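Local coordinates for vesicular integral-membrane protein VIP36 (Canis lupus familiaris, PDB 2DUR), which acts as an intracellular lectin of the early secretory pathway, binding high-mannose glycans with the help of calcium and sorting the glycoproteins that carry them, at residues 64-69 / 221-226; 8-13 / 53-58. All coordinates share one frame; numbering follows the deposited sequence.

Interaction 1 (64-69 / 221-226); sequences WEMHVH and ISMKLF
His69 O takes two backbone donors at once, Ile221 N at 2.7 Å and Ser222 N at 3.3 Å. Ile221 and Ser222 thus both face His69, which makes a classic beta bulge in an otherwise regular antiparallel pairing. The bulge lets Ile221 lie over the His69 ring, with its CB 3.8 Å from the ring centroid in a CH-pi contact. Ser222 OG joins two waters. One bridges it to His67 O and the other to His69 ND1, in the plane of that ring.

Further along, His67 and Lys224 exchange backbone hydrogen bonds, as do Glu65 and Phe226. On the face that carries Glu65, His67 and Phe226, His67 NE2 donates a nearly straight bond of 2.6 Å to Glu65 OE1, on the lone pair directed away from the other oxygen. This holds the imidazole while Phe226 CE1 comes over one of its faces, 3.5 Å from His67 ND1. The two rings are oblique, with planes at 56°.

The other face of the sheet is apolar. Met66 is bent at chi2 and chi3, which brings its CE within 3.9 Å of Met223 CE. Leu225 CD2 packs on Met66 CB and Trp64 CB, and Phe205 of the opposing sheet touches Met66 and Leu225. The chemistry is therefore two-sided: a hydrated, partly polar surface backs a hydrophobic core of the legume-lectin-like beta sandwich.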
# COMPACT_ATOMS: atom_id res chain seq x y z
N TRP A 64 12.34 -7.68 0.77
CA TRP A 64 11.03 -8.21 1.13
C TRP A 64 10.04 -8.16 -0.01
O TRP A 64 10.22 -7.44 -1.01
CB TRP A 64 10.49 -7.50 2.37
CG TRP A 64 10.54 -5.98 2.33
CD1 TRP A 64 11.48 -5.19 2.91
CD2 TRP A 64 9.61 -5.10 1.67
NE1 TRP A 64 11.20 -3.87 2.68
CE2 TRP A 64 10.05 -3.78 1.93
CE3 TRP A 64 8.45 -5.30 0.92
CZ2 TRP A 64 9.37 -2.65 1.43
CZ3 TRP A 64 7.77 -4.17 0.41
CH2 TRP A 64 8.23 -2.87 0.68
N GLU A 65 8.97 -8.94 0.14
CA GLU A 65 7.91 -8.90 -0.83
C GLU A 65 6.61 -9.04 -0.09
O GLU A 65 6.43 -10.01 0.66
CB GLU A 65 8.04 -10.03 -1.87
CG GLU A 65 6.99 -9.97 -2.97
CD GLU A 65 7.31 -10.91 -4.14
OE1 GLU A 65 6.42 -11.67 -4.56
OE2 GLU A 65 8.47 -10.89 -4.63
N MET A 66 5.73 -8.04 -0.26
CA MET A 66 4.41 -8.04 0.38
C MET A 66 3.32 -8.43 -0.62
O MET A 66 3.23 -7.88 -1.71
CB MET A 66 4.09 -6.62 0.93
CG MET A 66 2.71 -6.53 1.62
SD MET A 66 2.69 -7.35 3.23
CE MET A 66 3.26 -6.05 4.33
N HIS A 67 2.50 -9.42 -0.26
CA HIS A 67 1.37 -9.78 -1.08
C HIS A 67 0.09 -9.34 -0.40
O HIS A 67 -0.15 -9.68 0.76
CB HIS A 67 1.28 -11.29 -1.29
CG HIS A 67 2.43 -11.84 -2.05
ND1 HIS A 67 2.59 -13.20 -2.27
CD2 HIS A 67 3.49 -11.24 -2.64
CE1 HIS A 67 3.70 -13.39 -2.97
NE2 HIS A 67 4.26 -12.22 -3.20
N VAL A 68 -0.73 -8.60 -1.11
CA VAL A 68 -1.97 -8.07 -0.50
C VAL A 68 -3.15 -8.63 -1.23
O VAL A 68 -3.30 -8.42 -2.43
CB VAL A 68 -1.99 -6.50 -0.54
CG1 VAL A 68 -3.23 -5.95 0.17
CG2 VAL A 68 -0.74 -5.96 0.11
N HIS A 69 -4.01 -9.35 -0.51
CA HIS A 69 -5.28 -9.75 -1.06
C HIS A 69 -6.29 -8.70 -0.58
O HIS A 69 -6.53 -8.58 0.62
CB HIS A 69 -5.62 -11.14 -0.52
CG HIS A 69 -6.95 -11.65 -0.96
ND1 HIS A 69 -7.51 -12.80 -0.44
CD2 HIS A 69 -7.85 -11.17 -1.85
CE1 HIS A 69 -8.68 -13.01 -1.01
NE2 HIS A 69 -8.92 -12.04 -1.87
N ILE A 221 -8.10 -8.45 2.86
CA ILE A 221 -8.32 -9.82 3.37
C ILE A 221 -7.06 -10.33 4.06
O ILE A 221 -7.11 -10.88 5.16
CB ILE A 221 -8.78 -10.78 2.27
CG1 ILE A 221 -10.18 -10.43 1.76
CG2 ILE A 221 -8.77 -12.25 2.81
CD1 ILE A 221 -10.26 -9.27 0.74
N SER A 222 -5.91 -10.14 3.41
CA SER A 222 -4.66 -10.53 4.02
C SER A 222 -3.53 -9.67 3.49
O SER A 222 -3.64 -9.11 2.39
CB SER A 222 -4.34 -12.02 3.73
OG SER A 222 -4.16 -12.22 2.35
N MET A 223 -2.48 -9.58 4.29
CA MET A 223 -1.20 -9.01 3.90
C MET A 223 -0.16 -10.02 4.36
O MET A 223 -0.10 -10.36 5.53
CB MET A 223 -1.00 -7.67 4.59
CG MET A 223 -2.04 -6.65 4.10
SD MET A 223 -1.83 -5.03 4.83
CE MET A 223 -0.28 -4.49 4.12
N LYS A 224 0.64 -10.52 3.42
CA LYS A 224 1.60 -11.57 3.75
C LYS A 224 2.96 -11.09 3.32
O LYS A 224 3.17 -10.82 2.13
CB LYS A 224 1.22 -12.88 3.04
CG LYS A 224 -0.07 -13.49 3.58
CD LYS A 224 -0.50 -14.69 2.72
CE LYS A 224 -1.83 -15.27 3.21
NZ LYS A 224 -2.12 -16.56 2.48
N LEU A 225 3.84 -10.94 4.29
CA LEU A 225 5.16 -10.37 4.04
C LEU A 225 6.18 -11.48 4.04
O LEU A 225 6.31 -12.21 5.04
CB LEU A 225 5.49 -9.32 5.10
CG LEU A 225 6.71 -8.42 4.89
CD1 LEU A 225 8.00 -9.15 5.13
CD2 LEU A 225 6.70 -7.76 3.52
N PHE A 226 6.95 -11.57 2.95
CA PHE A 226 7.99 -12.60 2.81
C PHE A 226 9.37 -12.00 2.83
O PHE A 226 9.61 -10.97 2.19
CB PHE A 226 7.77 -13.36 1.51
CG PHE A 226 6.46 -14.07 1.45
CD1 PHE A 226 5.36 -13.49 0.82
CD2 PHE A 226 6.31 -15.33 2.03
CE1 PHE A 226 4.13 -14.14 0.77
CE2 PHE A 226 5.08 -15.98 2.00
CZ PHE A 226 4.00 -15.39 1.36
O HOH W 1 -1.95 -11.87 0.97
O HOH W 2 -5.76 -14.22 1.40

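Interaction 2 (8-13 / 53-58); sequences REHSLI and IWNHQP
Asn55 reaches across from strand 49-55 to the loop at residues 8-13, and its amide carries the polar part of the contact. Its CB points toward the loop. With CG anti to the backbone N (chi1 -166°), the amide is carried to the turn of chain at Glu9 and His10. CG lies 3.6 Å from Glu9 O. From there the two ends of the amide part. ND2 donates to Glu9 O at 2.9 Å, in the carbonyl plane and on a lone pair. OD1 accepts from His10 ND1 at 2.8 Å, with an N-H...O angle of 167°. The donor lies in the carbonyl plane of Asn55, and the acceptor lies almost in the imidazole plane. Ring and amide planes are nevertheless 71° apart, so the histidine meets the amide crosswise.

The same ring edge continues to the next residues. His10 CE1 sits 3.3 Å from both Gln57 O and Pro58 O. Glu9 CG covers one face of the ring. Glu9 O also accepts a bond from a water, which in turn accepts a weak one from Gln57 N.

Away from the amide, at Leu12 and Ile53, the contact is apolar. Leu12 CD2 and Ile53 CD1 meet tip to tip at 3.9 Å, and both side chains also touch Met223 of the other sheet. Trp27 packs against Leu12 and Asn55.

Asn55 thus uses both ends of its amide, and the paired bonds fix which end is oxygen and which is nitrogen. The bond to OD1 also places the proton on His10 ND1. Together they tie the N-terminal loop to a strand of the lectin sandwich.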
# COMPACT_ATOMS: atom_id res chain seq x y z
N ARG A 8 5.49 -13.77 10.03
CA ARG A 8 4.12 -13.67 10.54
C ARG A 8 3.84 -12.35 11.27
O ARG A 8 2.70 -11.84 11.23
CB ARG A 8 3.77 -14.88 11.42
CG ARG A 8 2.32 -14.91 11.96
CD ARG A 8 1.30 -15.04 10.87
NE ARG A 8 -0.06 -14.94 11.40
CZ ARG A 8 -0.73 -13.80 11.58
NH1 ARG A 8 -0.15 -12.63 11.29
NH2 ARG A 8 -1.97 -13.82 12.06
N GLU A 9 4.87 -11.79 11.88
CA GLU A 9 4.73 -10.59 12.70
C GLU A 9 4.46 -9.34 11.84
O GLU A 9 3.99 -8.31 12.34
CB GLU A 9 5.95 -10.37 13.60
CG GLU A 9 7.25 -10.01 12.89
CD GLU A 9 8.07 -11.21 12.40
OE1 GLU A 9 7.51 -12.26 11.99
OE2 GLU A 9 9.31 -11.06 12.39
N HIS A 10 4.77 -9.45 10.55
CA HIS A 10 4.52 -8.36 9.58
C HIS A 10 3.37 -8.69 8.65
O HIS A 10 3.17 -8.03 7.60
CB HIS A 10 5.81 -8.05 8.79
CG HIS A 10 6.95 -7.57 9.64
ND1 HIS A 10 6.82 -6.56 10.56
CD2 HIS A 10 8.25 -7.97 9.69
CE1 HIS A 10 7.98 -6.35 11.15
NE2 HIS A 10 8.87 -7.19 10.63
N SER A 11 2.57 -9.69 9.03
CA SER A 11 1.47 -10.13 8.19
C SER A 11 0.14 -10.00 8.91
O SER A 11 0.10 -10.02 10.13
CB SER A 11 1.66 -11.60 7.77
OG SER A 11 2.90 -11.79 7.07
N LEU A 12 -0.92 -9.89 8.13
CA LEU A 12 -2.29 -9.79 8.62
C LEU A 12 -3.01 -10.97 8.00
O LEU A 12 -3.20 -11.03 6.79
CB LEU A 12 -2.92 -8.46 8.16
CG LEU A 12 -4.43 -8.30 8.43
CD1 LEU A 12 -4.65 -7.72 9.84
CD2 LEU A 12 -5.13 -7.47 7.35
N ILE A 13 -3.39 -11.94 8.83
CA ILE A 13 -3.98 -13.17 8.29
C ILE A 13 -5.17 -13.57 9.16
O ILE A 13 -5.05 -13.56 10.39
CB ILE A 13 -2.93 -14.33 8.27
CG1 ILE A 13 -1.71 -13.94 7.41
CG2 ILE A 13 -3.55 -15.59 7.72
CD1 ILE A 13 -0.54 -14.93 7.49
N ILE A 53 -4.89 0.57 8.99
CA ILE A 53 -4.33 -0.47 9.85
C ILE A 53 -2.81 -0.28 9.83
O ILE A 53 -2.23 0.11 8.79
CB ILE A 53 -4.71 -1.92 9.40
CG1 ILE A 53 -4.31 -2.21 7.94
CG2 ILE A 53 -6.21 -2.19 9.59
CD1 ILE A 53 -4.48 -3.68 7.55
N TRP A 54 -2.18 -0.48 10.97
CA TRP A 54 -0.75 -0.24 11.11
C TRP A 54 -0.11 -1.39 11.86
O TRP A 54 -0.57 -1.76 12.93
CB TRP A 54 -0.49 1.11 11.78
CG TRP A 54 -0.79 2.24 10.82
CD1 TRP A 54 -1.95 2.98 10.73
CD2 TRP A 54 0.08 2.72 9.78
NE1 TRP A 54 -1.83 3.92 9.71
CE2 TRP A 54 -0.61 3.76 9.10
CE3 TRP A 54 1.37 2.36 9.36
CZ2 TRP A 54 -0.04 4.46 8.02
CZ3 TRP A 54 1.94 3.06 8.28
CH2 TRP A 54 1.23 4.09 7.62
N ASN A 55 0.94 -1.96 11.28
CA ASN A 55 1.65 -3.10 11.90
C ASN A 55 2.35 -2.61 13.16
O ASN A 55 2.86 -1.49 13.19
CB ASN A 55 2.63 -3.63 10.83
CG ASN A 55 3.23 -5.01 11.13
OD1 ASN A 55 4.38 -5.24 10.73
ND2 ASN A 55 2.48 -5.93 11.73
N HIS A 56 2.36 -3.44 14.21
CA HIS A 56 2.96 -3.06 15.49
C HIS A 56 4.48 -2.86 15.45
O HIS A 56 5.00 -1.93 16.05
CB HIS A 56 2.69 -4.16 16.52
CG HIS A 56 1.35 -4.05 17.18
ND1 HIS A 56 1.12 -4.53 18.45
CD2 HIS A 56 0.18 -3.53 16.75
CE1 HIS A 56 -0.14 -4.30 18.78
NE2 HIS A 56 -0.73 -3.70 17.76
N GLN A 57 5.17 -3.78 14.78
CA GLN A 57 6.63 -3.81 14.83
C GLN A 57 7.24 -3.22 13.56
O GLN A 57 6.81 -3.58 12.47
CB GLN A 57 7.11 -5.25 15.00
CG GLN A 57 6.74 -5.87 16.36
CD GLN A 57 7.21 -5.01 17.52
OE1 GLN A 57 8.42 -4.81 17.72
NE2 GLN A 57 6.27 -4.47 18.30
N PRO A 58 8.27 -2.37 13.72
CA PRO A 58 9.00 -1.90 12.53
C PRO A 58 9.60 -3.08 11.79
O PRO A 58 9.99 -4.08 12.42
CB PRO A 58 10.13 -1.03 13.10
CG PRO A 58 9.78 -0.76 14.52
CD PRO A 58 8.84 -1.85 14.97
O HOH W 3 4.01 -6.65 14.58

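The two contacts lie on the same side of the chain's centre, their centres about 10 Å apart, and they touch directly. Loop 8-13 of interaction 2 runs beside strand 217-227 of interaction 1. Leu12 N lies 2.8 Å from Met223 O, and Ser11 OG lies 3.1 Å from Leu225 N; both are probable hydrogen bonds. The loop therefore links the sheet of interaction 1 to strand 49-55, which belongs to the opposite sheet. That strand is followed in the chain by strand 64-73, so the sequence itself also crosses between sheets here. Both contacts lie away from the calcium and mannose sites, in the framework of the lectin domain.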